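Local coordinates for protein putative L-alanine-DL-glutamate epimerase (PDB 3SN4) that probably works as a magnesium-dependent racemase or epimerase of the mandelate racemase/muconate lactonizing enzyme family, and binds 2-oxoglutarate, at residues Arg160-Asn165 and Pro212-Leu217; Leu217-Phe222 and Trp243-Ser248; Asp353-His358 and Glu382-His387. One frame throughout, in Å; residues are numbered along the deposited sequence.

The chemistry of these three contacts differs with their place in the fold. Contacts 1 and 2 are buried, share L217 and lie side by side among the parallel strands of one barrel sheet, strand 215-219 pairing with strand 161-168 in the first and with strand 243-245 in the second. They meet in a salt bridge, K163 NZ to E245 OE2 at 2.8 Å, and both touch 2-oxoglutarate; contact 1 supplies a lysine, contact 2 two magnesium-binding carboxylates. Contact 3 (353-358 with 382-387) is only partly buried, its centre about 33 Å from that of contact 2. There a loop meets a short helix through small apolar contacts and one histidine-carboxylate hydrogen bond, away from the ligand site.

Contact 1 (Arg160-Asn165 and Pro212-Leu217); sequences RAIKTN and PDVEIL. With AKG (2-oxoglutaric acid), chain C.
K163 lies across L217, its CG 3.5 Å from L217 CB, and the two side chains cross at about a right angle. The lysine chain is extended at first, CG standing anti to the backbone N (chi1 -166°), then kinks at chi3 (81°) and leaves L217 for the bound 2-oxoglutarate. Its NZ donates to carboxylate oxygen O2 of the ligand at 2.7 Å. The same ammonium is held by E245 in a salt bridge and by Y122 in a hydrogen bond, which together help fix its position. On the same face, L217 CD1 comes within 3.9 Å of A161 CB.

Behind these side chains runs the parallel pairing of strands 161-168 and 215-219, neighbours in the TIM-like barrel of this enolase-superfamily domain. Four backbone bonds alternate in the way of a parallel sheet: E215 N to R160 O, I162 N to E215 O at 2.9 Å, L217 N to I162 O at 2.8 Å, and T164 N to L217 O. The carbonyl of I162 is met almost head-on, whereas T164 N is tilted well out of the L217 carbonyl plane. Across the other face, I162 CG1 meets I216 CG1 and I162 CG2 meets V214 CG1, both loosely at 4.3 Å. Helices 144-156 and 193-210 cover this apolar side; from the latter, H202 NE2 hydrogen-bonds T164 OG1. Farther along, N165 ND2 is hydrogen-bonded to N221 OD1 and N165 OD1 to T128 OG1, which probably orients the amide near the ligand.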
loop_
_atom_site.group_PDB
_atom_site.type_symbol
_atom_site.label_atom_id
_atom_site.label_comp_id
_atom_site.label_asym_id
_atom_site.label_seq_id
_atom_site.Cartn_x
_atom_site.Cartn_y
_atom_site.Cartn_z
ATOM N N ARG A 160 -12.534 40.904 0.859
ATOM C CA ARG A 160 -12.596 40.035 -0.306
ATOM C C ARG A 160 -13.222 38.691 0.003
ATOM O O ARG A 160 -13.612 37.959 -0.897
ATOM C CB ARG A 160 -11.193 39.851 -0.846
ATOM C CG ARG A 160 -10.559 41.163 -1.222
ATOM C CD ARG A 160 -9.107 40.992 -1.553
ATOM N NE ARG A 160 -8.522 42.294 -1.856
ATOM C CZ ARG A 160 -7.297 42.464 -2.336
ATOM N NH1 ARG A 160 -6.506 41.409 -2.561
ATOM N NH2 ARG A 160 -6.864 43.690 -2.583
ATOM N N ALA A 161 -13.331 38.381 1.289
ATOM C CA ALA A 161 -13.777 37.065 1.743
ATOM C C ALA A 161 -14.324 37.149 3.161
ATOM O O ALA A 161 -13.908 37.999 3.930
ATOM C CB ALA A 161 -12.610 36.048 1.673
ATOM N N ILE A 162 -15.275 36.272 3.479
ATOM C CA ILE A 162 -15.885 36.186 4.805
ATOM C C ILE A 162 -16.041 34.701 5.184
ATOM O O ILE A 162 -16.160 33.849 4.299
ATOM C CB ILE A 162 -17.275 36.904 4.863
ATOM C CG1 ILE A 162 -18.310 36.211 3.987
ATOM C CG2 ILE A 162 -17.149 38.382 4.484
ATOM C CD1 ILE A 162 -19.658 36.907 3.992
ATOM N N LYS A 163 -16.012 34.403 6.484
ATOM C CA LYS A 163 -16.207 33.022 6.966
ATOM C C LYS A 163 -17.311 32.939 8.003
ATOM O O LYS A 163 -17.288 33.672 8.999
ATOM C CB LYS A 163 -14.922 32.433 7.552
ATOM C CG LYS A 163 -15.006 30.917 7.733
ATOM C CD LYS A 163 -13.666 30.242 8.020
ATOM C CE LYS A 163 -13.267 30.362 9.507
ATOM N NZ LYS A 163 -11.839 29.975 9.746
ATOM N N THR A 164 -18.241 32.009 7.791
ATOM C CA THR A 164 -19.348 31.765 8.707
ATOM C C THR A 164 -19.289 30.343 9.236
ATOM O O THR A 164 -18.423 29.544 8.836
ATOM C CB THR A 164 -20.687 32.009 8.012
ATOM O OG1 THR A 164 -21.746 32.052 8.984
ATOM C CG2 THR A 164 -20.955 30.945 6.946
ATOM N N ASN A 165 -20.193 30.042 10.156
ATOM C CA ASN A 165 -20.274 28.728 10.805
ATOM C C ASN A 165 -21.683 28.148 10.608
ATOM O O ASN A 165 -22.283 28.419 9.589
ATOM C CB ASN A 165 -19.877 28.841 12.274
ATOM C CG ASN A 165 -18.513 29.436 12.446
ATOM O OD1 ASN A 165 -18.342 30.661 12.357
ATOM N ND2 ASN A 165 -17.519 28.585 12.711
ATOM N N PRO A 212 -21.628 38.578 -5.981
ATOM C CA PRO A 212 -20.964 37.448 -6.639
ATOM C C PRO A 212 -19.419 37.432 -6.546
ATOM O O PRO A 212 -18.799 36.402 -6.866
ATOM C CB PRO A 212 -21.406 37.604 -8.092
ATOM C CG PRO A 212 -21.519 39.080 -8.265
ATOM C CD PRO A 212 -22.053 39.599 -6.957
ATOM N N ASP A 213 -18.802 38.540 -6.138
ATOM C CA ASP A 213 -17.342 38.605 -6.136
ATOM C C ASP A 213 -16.719 38.171 -4.811
ATOM O O ASP A 213 -15.701 37.456 -4.824
ATOM C CB ASP A 213 -16.862 39.987 -6.541
ATOM C CG ASP A 213 -17.331 40.372 -7.934
ATOM O OD1 ASP A 213 -17.983 39.543 -8.609
ATOM O OD2 ASP A 213 -17.065 41.504 -8.359
ATOM N N VAL A 214 -17.328 38.573 -3.691
ATOM C CA VAL A 214 -16.803 38.272 -2.367
ATOM C C VAL A 214 -16.816 36.757 -2.106
ATOM O O VAL A 214 -17.785 36.059 -2.429
ATOM C CB VAL A 214 -17.603 39.019 -1.258
ATOM C CG1 VAL A 214 -17.220 38.515 0.145
ATOM C CG2 VAL A 214 -17.395 40.547 -1.355
ATOM N N GLU A 215 -15.741 36.247 -1.523
ATOM C CA GLU A 215 -15.615 34.810 -1.340
ATOM C C GLU A 215 -16.236 34.423 -0.015
ATOM O O GLU A 215 -16.129 35.165 0.955
ATOM C CB GLU A 215 -14.155 34.372 -1.396
ATOM C CG GLU A 215 -13.449 34.616 -2.717
ATOM C CD GLU A 215 -13.680 33.537 -3.760
ATOM O OE1 GLU A 215 -14.142 32.410 -3.428
ATOM O OE2 GLU A 215 -13.377 33.827 -4.940
ATOM N N ILE A 216 -16.865 33.245 0.030
ATOM C CA ILE A 216 -17.490 32.754 1.235
ATOM C C ILE A 216 -16.827 31.458 1.662
ATOM O O ILE A 216 -16.740 30.502 0.873
ATOM C CB ILE A 216 -18.988 32.514 1.027
ATOM C CG1 ILE A 216 -19.708 33.826 0.655
ATOM C CG2 ILE A 216 -19.614 31.893 2.257
ATOM C CD1 ILE A 216 -21.222 33.630 0.428
ATOM N N LEU A 217 -16.347 31.463 2.898
ATOM C CA LEU A 217 -15.744 30.323 3.526
ATOM C C LEU A 217 -16.762 29.753 4.519
ATOM O O LEU A 217 -17.522 30.504 5.122
ATOM C CB LEU A 217 -14.466 30.736 4.262
ATOM C CG LEU A 217 -13.240 31.096 3.400
ATOM C CD1 LEU A 217 -13.451 32.399 2.629
ATOM C CD2 LEU A 217 -11.972 31.182 4.237
HETATM C C1 AKG C . -11.460 29.356 13.411
HETATM O O1 AKG C . -11.120 30.522 13.763
HETATM O O2 AKG C . -11.330 28.981 12.203
HETATM C C2 AKG C . -11.986 28.388 14.412
HETATM O O5 AKG C . -12.466 27.317 14.051
HETATM C C3 AKG C . -11.895 28.601 15.905
HETATM C C4 AKG C . -13.107 29.184 16.655
HETATM C C5 AKG C . -14.495 28.580 16.522
HETATM O O3 AKG C . -15.126 28.823 15.465
HETATM O O4 AKG C . -14.987 27.922 17.486
#

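Contact 2 (Leu217-Phe222 and Trp243-Ser248); sequences LLDLNF and WVEIDS. With MG (magnesium ion), chain B; AKG (2-oxoglutaric acid), chain C.
L218 and V244 pair at the middle of two parallel strands whose axes approach to 4.6 Å and are inclined by 12°, joined through helix 226-235 as a beta-alpha-beta unit of the barrel. L218 N bonds to W243 O, E245 N to L218 O at 2.7 Å, and L220 N to E245 O. Beyond the strands D247 N reaches N221 O, though from well above the carbonyl plane.

D219 and E245, paired side by side in the sheet, send their carboxylates to one magnesium ion. Both CG atoms stand anti to the backbone N, and the two carboxylate planes lie stacked, 27° apart. D219 OD2 and E245 OE1 each bind the metal at 2.1 Å, so their close approach is bridged by the cation. E269, water 1 and 2-oxoglutarate, through O2 and O5, complete six donor atoms around the metal. The other oxygen of each carboxylate is also engaged: D219 OD1 accepts from N221 N in an Asx turn, while E245 OE2 takes W243 NE1 and the salt bridge from K163. N221 ND2 gives a weak bond to ligand O5.

Carbon contacts flank this polar centre. L217 CD2 sits over one face of the W243 six-membered ring, 3.6 Å from its centroid, and on the opposite sheet face L220 CD1 presses tightly on V244 CG1 at 3.4 Å. At the far end a CH-pi contact places D247 CB 3.4 Å from the F222 ring centroid, only 8° off the ring normal.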
loop_
_atom_site.group_PDB
_atom_site.type_symbol
_atom_site.label_atom_id
_atom_site.label_comp_id
_atom_site.label_asym_id
_atom_site.label_seq_id
_atom_site.Cartn_x
_atom_site.Cartn_y
_atom_site.Cartn_z
ATOM N N LEU A 217 -16.347 31.463 2.898
ATOM C CA LEU A 217 -15.744 30.323 3.526
ATOM C C LEU A 217 -16.762 29.753 4.519
ATOM O O LEU A 217 -17.522 30.504 5.122
ATOM C CB LEU A 217 -14.466 30.736 4.262
ATOM C CG LEU A 217 -13.240 31.096 3.400
ATOM C CD1 LEU A 217 -13.451 32.399 2.629
ATOM C CD2 LEU A 217 -11.972 31.182 4.237
ATOM N N LEU A 218 -16.758 28.430 4.692
ATOM C CA LEU A 218 -17.622 27.774 5.666
ATOM C C LEU A 218 -16.764 26.936 6.601
ATOM O O LEU A 218 -15.963 26.107 6.145
ATOM C CB LEU A 218 -18.656 26.908 4.957
ATOM C CG LEU A 218 -19.677 26.101 5.774
ATOM C CD1 LEU A 218 -20.607 26.979 6.648
ATOM C CD2 LEU A 218 -20.472 25.233 4.827
ATOM N N ASP A 219 -16.940 27.153 7.908
ATOM C CA ASP A 219 -16.253 26.357 8.930
ATOM C C ASP A 219 -17.261 25.475 9.632
ATOM O O ASP A 219 -18.244 25.965 10.204
ATOM C CB ASP A 219 -15.526 27.265 9.914
ATOM C CG ASP A 219 -14.494 26.536 10.776
ATOM O OD1 ASP A 219 -14.496 25.281 10.888
ATOM O OD2 ASP A 219 -13.671 27.255 11.385
ATOM N N LEU A 220 -17.013 24.164 9.554
ATOM C CA LEU A 220 -17.824 23.138 10.211
ATOM C C LEU A 220 -17.160 22.582 11.479
ATOM O O LEU A 220 -17.757 21.761 12.186
ATOM C CB LEU A 220 -18.115 22.010 9.212
ATOM C CG LEU A 220 -18.766 22.448 7.868
ATOM C CD1 LEU A 220 -18.822 21.241 6.873
ATOM C CD2 LEU A 220 -20.145 23.040 8.112
ATOM N N ASN A 221 -15.955 23.058 11.782
ATOM C CA ASN A 221 -15.220 22.729 13.022
ATOM C C ASN A 221 -15.258 21.203 13.253
ATOM O O ASN A 221 -15.041 20.454 12.297
ATOM C CB ASN A 221 -15.757 23.517 14.218
ATOM C CG ASN A 221 -15.612 25.011 14.060
ATOM O OD1 ASN A 221 -16.559 25.694 13.680
ATOM N ND2 ASN A 221 -14.426 25.528 14.361
ATOM N N PHE A 222 -15.541 20.752 14.476
ATOM C CA PHE A 222 -15.643 19.323 14.793
ATOM C C PHE A 222 -17.126 18.885 14.889
ATOM O O PHE A 222 -17.457 17.952 15.653
ATOM C CB PHE A 222 -14.992 19.007 16.151
ATOM C CG PHE A 222 -13.481 19.144 16.204
ATOM C CD1 PHE A 222 -12.658 18.026 15.979
ATOM C CD2 PHE A 222 -12.888 20.342 16.598
ATOM C CE1 PHE A 222 -11.252 18.116 16.087
ATOM C CE2 PHE A 222 -11.494 20.454 16.706
ATOM C CZ PHE A 222 -10.665 19.321 16.466
ATOM N N TRP A 243 -13.512 27.775 0.704
ATOM C CA TRP A 243 -13.201 26.489 1.311
ATOM C C TRP A 243 -14.272 26.063 2.279
ATOM O O TRP A 243 -15.086 26.882 2.703
ATOM C CB TRP A 243 -11.813 26.453 1.960
ATOM C CG TRP A 243 -11.624 27.094 3.300
ATOM C CD1 TRP A 243 -12.455 27.054 4.382
ATOM C CD2 TRP A 243 -10.466 27.814 3.718
ATOM N NE1 TRP A 243 -11.900 27.743 5.438
ATOM C CE2 TRP A 243 -10.667 28.202 5.053
ATOM C CE3 TRP A 243 -9.283 28.189 3.078
ATOM C CZ2 TRP A 243 -9.738 28.948 5.757
ATOM C CZ3 TRP A 243 -8.359 28.933 3.783
ATOM C CH2 TRP A 243 -8.590 29.292 5.113
ATOM N N VAL A 244 -14.268 24.765 2.593
ATOM C CA VAL A 244 -15.023 24.209 3.704
ATOM C C VAL A 244 -14.016 23.631 4.686
ATOM O O VAL A 244 -13.168 22.810 4.325
ATOM C CB VAL A 244 -15.998 23.130 3.278
ATOM C CG1 VAL A 244 -16.825 22.642 4.480
ATOM C CG2 VAL A 244 -16.944 23.629 2.167
ATOM N N GLU A 245 -14.117 24.095 5.920
ATOM C CA GLU A 245 -13.161 23.823 6.957
ATOM C C GLU A 245 -13.734 22.760 7.858
ATOM O O GLU A 245 -14.873 22.869 8.331
ATOM C CB GLU A 245 -12.908 25.109 7.720
ATOM C CG GLU A 245 -11.699 25.147 8.648
ATOM C CD GLU A 245 -11.411 26.588 9.102
ATOM O OE1 GLU A 245 -10.897 26.761 10.207
ATOM O OE2 GLU A 245 -11.717 27.550 8.363
ATOM N N ILE A 246 -12.940 21.722 8.091
ATOM C CA ILE A 246 -13.394 20.535 8.823
ATOM C C ILE A 246 -12.236 20.099 9.703
ATOM O O ILE A 246 -11.149 19.787 9.204
ATOM C CB ILE A 246 -13.761 19.398 7.863
ATOM C CG1 ILE A 246 -15.010 19.751 7.044
ATOM C CG2 ILE A 246 -14.014 18.057 8.620
ATOM C CD1 ILE A 246 -15.281 18.779 5.876
ATOM N N ASP A 247 -12.450 20.072 11.004
ATOM C CA ASP A 247 -11.464 19.505 11.906
ATOM C C ASP A 247 -11.757 18.047 12.224
ATOM O O ASP A 247 -12.913 17.680 12.488
ATOM C CB ASP A 247 -11.398 20.300 13.185
ATOM C CG ASP A 247 -11.004 21.724 12.948
ATOM O OD1 ASP A 247 -9.934 21.974 12.336
ATOM O OD2 ASP A 247 -11.783 22.582 13.386
ATOM N N SER A 248 -10.709 17.233 12.228
ATOM C CA SER A 248 -10.842 15.783 12.344
ATOM C C SER A 248 -9.568 15.203 12.865
ATOM O O SER A 248 -8.476 15.651 12.480
ATOM C CB SER A 248 -11.140 15.134 10.979
ATOM O OG SER A 248 -11.203 13.716 11.128
HETATM MG MG MG B . -11.756 26.756 12.127
HETATM C C1 AKG C . -11.460 29.356 13.411
HETATM O O1 AKG C . -11.120 30.522 13.763
HETATM O O2 AKG C . -11.330 28.981 12.203
HETATM C C2 AKG C . -11.986 28.388 14.412
HETATM O O5 AKG C . -12.466 27.317 14.051
HETATM C C3 AKG C . -11.895 28.601 15.905
HETATM C C4 AKG C . -13.107 29.184 16.655
HETATM C C5 AKG C . -14.495 28.580 16.522
HETATM O O3 AKG C . -15.126 28.823 15.465
HETATM O O4 AKG C . -14.987 27.922 17.486
HETATM O O HOH W 1 -12.211 24.766 12.191
HETATM O O HOH W 2 -12.288 23.924 15.422
#

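Contact 3 (Asp353-His358 and Glu382-His387); sequences DELFTH and EAILAH
E354 makes the first contact along 353-358, and a polar one. In one of its two deposited conformers the side chain is extended, CG anti to the backbone N (chi1 -173°), and reaches past A383 to H387, whose NE2 then donates to E354 OE1 at 2.7 Å. The bond is bent, 149° at the hydrogen, and OE1 is approached from above the carboxylate plane. At the histidine the carboxylate lies at the ring edge, near its plane, and is turned 76° from it. In this conformer E354 CG also lies 3.8 Å from A383 CB.

A383 in helix 381-386 and H387 just after it thus both meet the glutamate. Here a loop of the barrel domain and the last helix, 381-386, pack together against the antiparallel three-stranded sheet (5-14, 19-27, 32-37) of the N-terminal domain; W351 stacks on the H387 ring and probably helps set its orientation.

L355 follows and touches C13 and Y20 of strands 5-14 and 19-27. Its CD2 is the branch that meets 382-387, 3.9 Å from A383 O and 4.1 Å from H387 CD2, with I384 CG1 at a looser 4.5 Å. I384 likewise packs on L11, C13 and F22 of those two strands.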
loop_
_atom_site.group_PDB
_atom_site.type_symbol
_atom_site.label_atom_id
_atom_site.label_comp_id
_atom_site.label_asym_id
_atom_site.label_seq_id
_atom_site.Cartn_x
_atom_site.Cartn_y
_atom_site.Cartn_z
ATOM N N ASP A 353 -8.573 48.196 21.450
ATOM C CA ASP A 353 -7.493 49.126 21.113
ATOM C C ASP A 353 -6.789 49.666 22.360
ATOM O O ASP A 353 -5.606 49.980 22.292
ATOM C CB ASP A 353 -8.021 50.289 20.238
ATOM C CG ASP A 353 -8.370 49.855 18.796
ATOM O OD1 ASP A 353 -8.000 48.732 18.351
ATOM O OD2 ASP A 353 -9.016 50.654 18.088
ATOM N N GLU A 354 -7.507 49.775 23.484
ATOM C CA GLU A 354 -6.930 50.232 24.756
ATOM C C GLU A 354 -5.840 49.293 25.256
ATOM O O GLU A 354 -4.882 49.725 25.894
ATOM C CB GLU A 354 -8.037 50.342 25.830
ATOM C CG GLU A 354 -7.619 50.975 27.176
ATOM C CD GLU A 354 -8.617 50.683 28.309
ATOM O OE1 GLU A 354 -9.703 50.146 28.018
ATOM O OE2 GLU A 354 -8.315 50.998 29.487
ATOM N N LEU A 355 -6.005 47.999 24.983
ATOM C CA LEU A 355 -5.106 46.966 25.491
ATOM C C LEU A 355 -3.736 46.923 24.820
ATOM O O LEU A 355 -2.820 46.288 25.349
ATOM C CB LEU A 355 -5.762 45.574 25.333
ATOM C CG LEU A 355 -7.083 45.323 26.071
ATOM C CD1 LEU A 355 -7.720 43.996 25.645
ATOM C CD2 LEU A 355 -6.845 45.378 27.586
ATOM N N PHE A 356 -3.614 47.531 23.636
ATOM C CA PHE A 356 -2.414 47.401 22.818
ATOM C C PHE A 356 -1.916 48.761 22.331
ATOM O O PHE A 356 -2.700 49.690 22.133
ATOM C CB PHE A 356 -2.680 46.488 21.602
ATOM C CG PHE A 356 -3.126 45.105 21.976
ATOM C CD1 PHE A 356 -2.206 44.158 22.383
ATOM C CD2 PHE A 356 -4.472 44.769 21.964
ATOM C CE1 PHE A 356 -2.617 42.875 22.742
ATOM C CE2 PHE A 356 -4.885 43.505 22.329
ATOM C CZ PHE A 356 -3.949 42.551 22.715
ATOM N N THR A 357 -0.602 48.856 22.141
ATOM C CA THR A 357 0.030 50.093 21.692
ATOM C C THR A 357 -0.261 50.406 20.228
ATOM O O THR A 357 -0.348 51.563 19.878
ATOM C CB THR A 357 1.542 50.056 21.897
ATOM O OG1 THR A 357 2.071 48.866 21.276
ATOM C CG2 THR A 357 1.877 50.085 23.392
ATOM N N HIS A 358 -0.380 49.390 19.374
ATOM C CA HIS A 358 -0.750 49.602 17.949
ATOM C C HIS A 358 -1.818 48.631 17.462
ATOM O O HIS A 358 -1.818 47.453 17.821
ATOM C CB HIS A 358 0.455 49.472 17.021
ATOM C CG HIS A 358 1.552 50.429 17.332
ATOM N ND1 HIS A 358 1.521 51.746 16.939
ATOM C CD2 HIS A 358 2.713 50.260 18.007
ATOM C CE1 HIS A 358 2.613 52.354 17.368
ATOM N NE2 HIS A 358 3.355 51.473 18.017
ATOM N N GLU A 382 -1.145 48.702 32.126
ATOM C CA GLU A 382 -2.121 49.471 32.880
ATOM C C GLU A 382 -3.551 49.219 32.393
ATOM O O GLU A 382 -4.491 49.174 33.185
ATOM C CB GLU A 382 -1.788 50.955 32.818
ATOM C CG GLU A 382 -2.355 51.706 33.982
ATOM C CD GLU A 382 -2.031 53.178 33.955
ATOM O OE1 GLU A 382 -1.080 53.566 33.227
ATOM O OE2 GLU A 382 -2.732 53.932 34.681
ATOM N N ALA A 383 -3.720 49.062 31.093
ATOM C CA ALA A 383 -5.032 48.768 30.533
ATOM C C ALA A 383 -5.475 47.317 30.853
ATOM O O ALA A 383 -6.652 47.049 31.088
ATOM C CB ALA A 383 -5.010 49.003 29.038
ATOM N N ILE A 384 -4.520 46.390 30.844
ATOM C CA ILE A 384 -4.766 44.995 31.229
ATOM C C ILE A 384 -5.341 44.943 32.645
ATOM O O ILE A 384 -6.354 44.276 32.909
ATOM C CB ILE A 384 -3.461 44.181 31.134
ATOM C CG1 ILE A 384 -3.152 43.892 29.665
ATOM C CG2 ILE A 384 -3.573 42.871 31.917
ATOM C CD1 ILE A 384 -1.859 43.235 29.423
ATOM N N LEU A 385 -4.719 45.678 33.552
ATOM C CA LEU A 385 -5.206 45.729 34.911
ATOM C C LEU A 385 -6.565 46.450 35.031
ATOM O O LEU A 385 -7.335 46.141 35.938
ATOM C CB LEU A 385 -4.151 46.352 35.846
ATOM C CG LEU A 385 -2.823 45.574 35.957
ATOM C CD1 LEU A 385 -1.885 46.295 36.903
ATOM C CD2 LEU A 385 -2.991 44.137 36.399
ATOM N N ALA A 386 -6.882 47.370 34.121
ATOM C CA ALA A 386 -8.215 47.996 34.103
ATOM C C ALA A 386 -9.307 47.047 33.591
ATOM O O ALA A 386 -10.488 47.361 33.739
ATOM C CB ALA A 386 -8.213 49.300 33.285
ATOM N N HIS A 387 -8.921 45.904 33.015
ATOM C CA HIS A 387 -9.859 44.908 32.480
ATOM C C HIS A 387 -9.630 43.527 33.109
ATOM O O HIS A 387 -9.184 42.578 32.450
ATOM C CB HIS A 387 -9.779 44.879 30.943
ATOM C CG HIS A 387 -10.318 46.123 30.314
ATOM N ND1 HIS A 387 -11.668 46.326 30.118
ATOM C CD2 HIS A 387 -9.702 47.268 29.922
ATOM C CE1 HIS A 387 -11.859 47.534 29.610
ATOM N NE2 HIS A 387 -10.683 48.132 29.495
#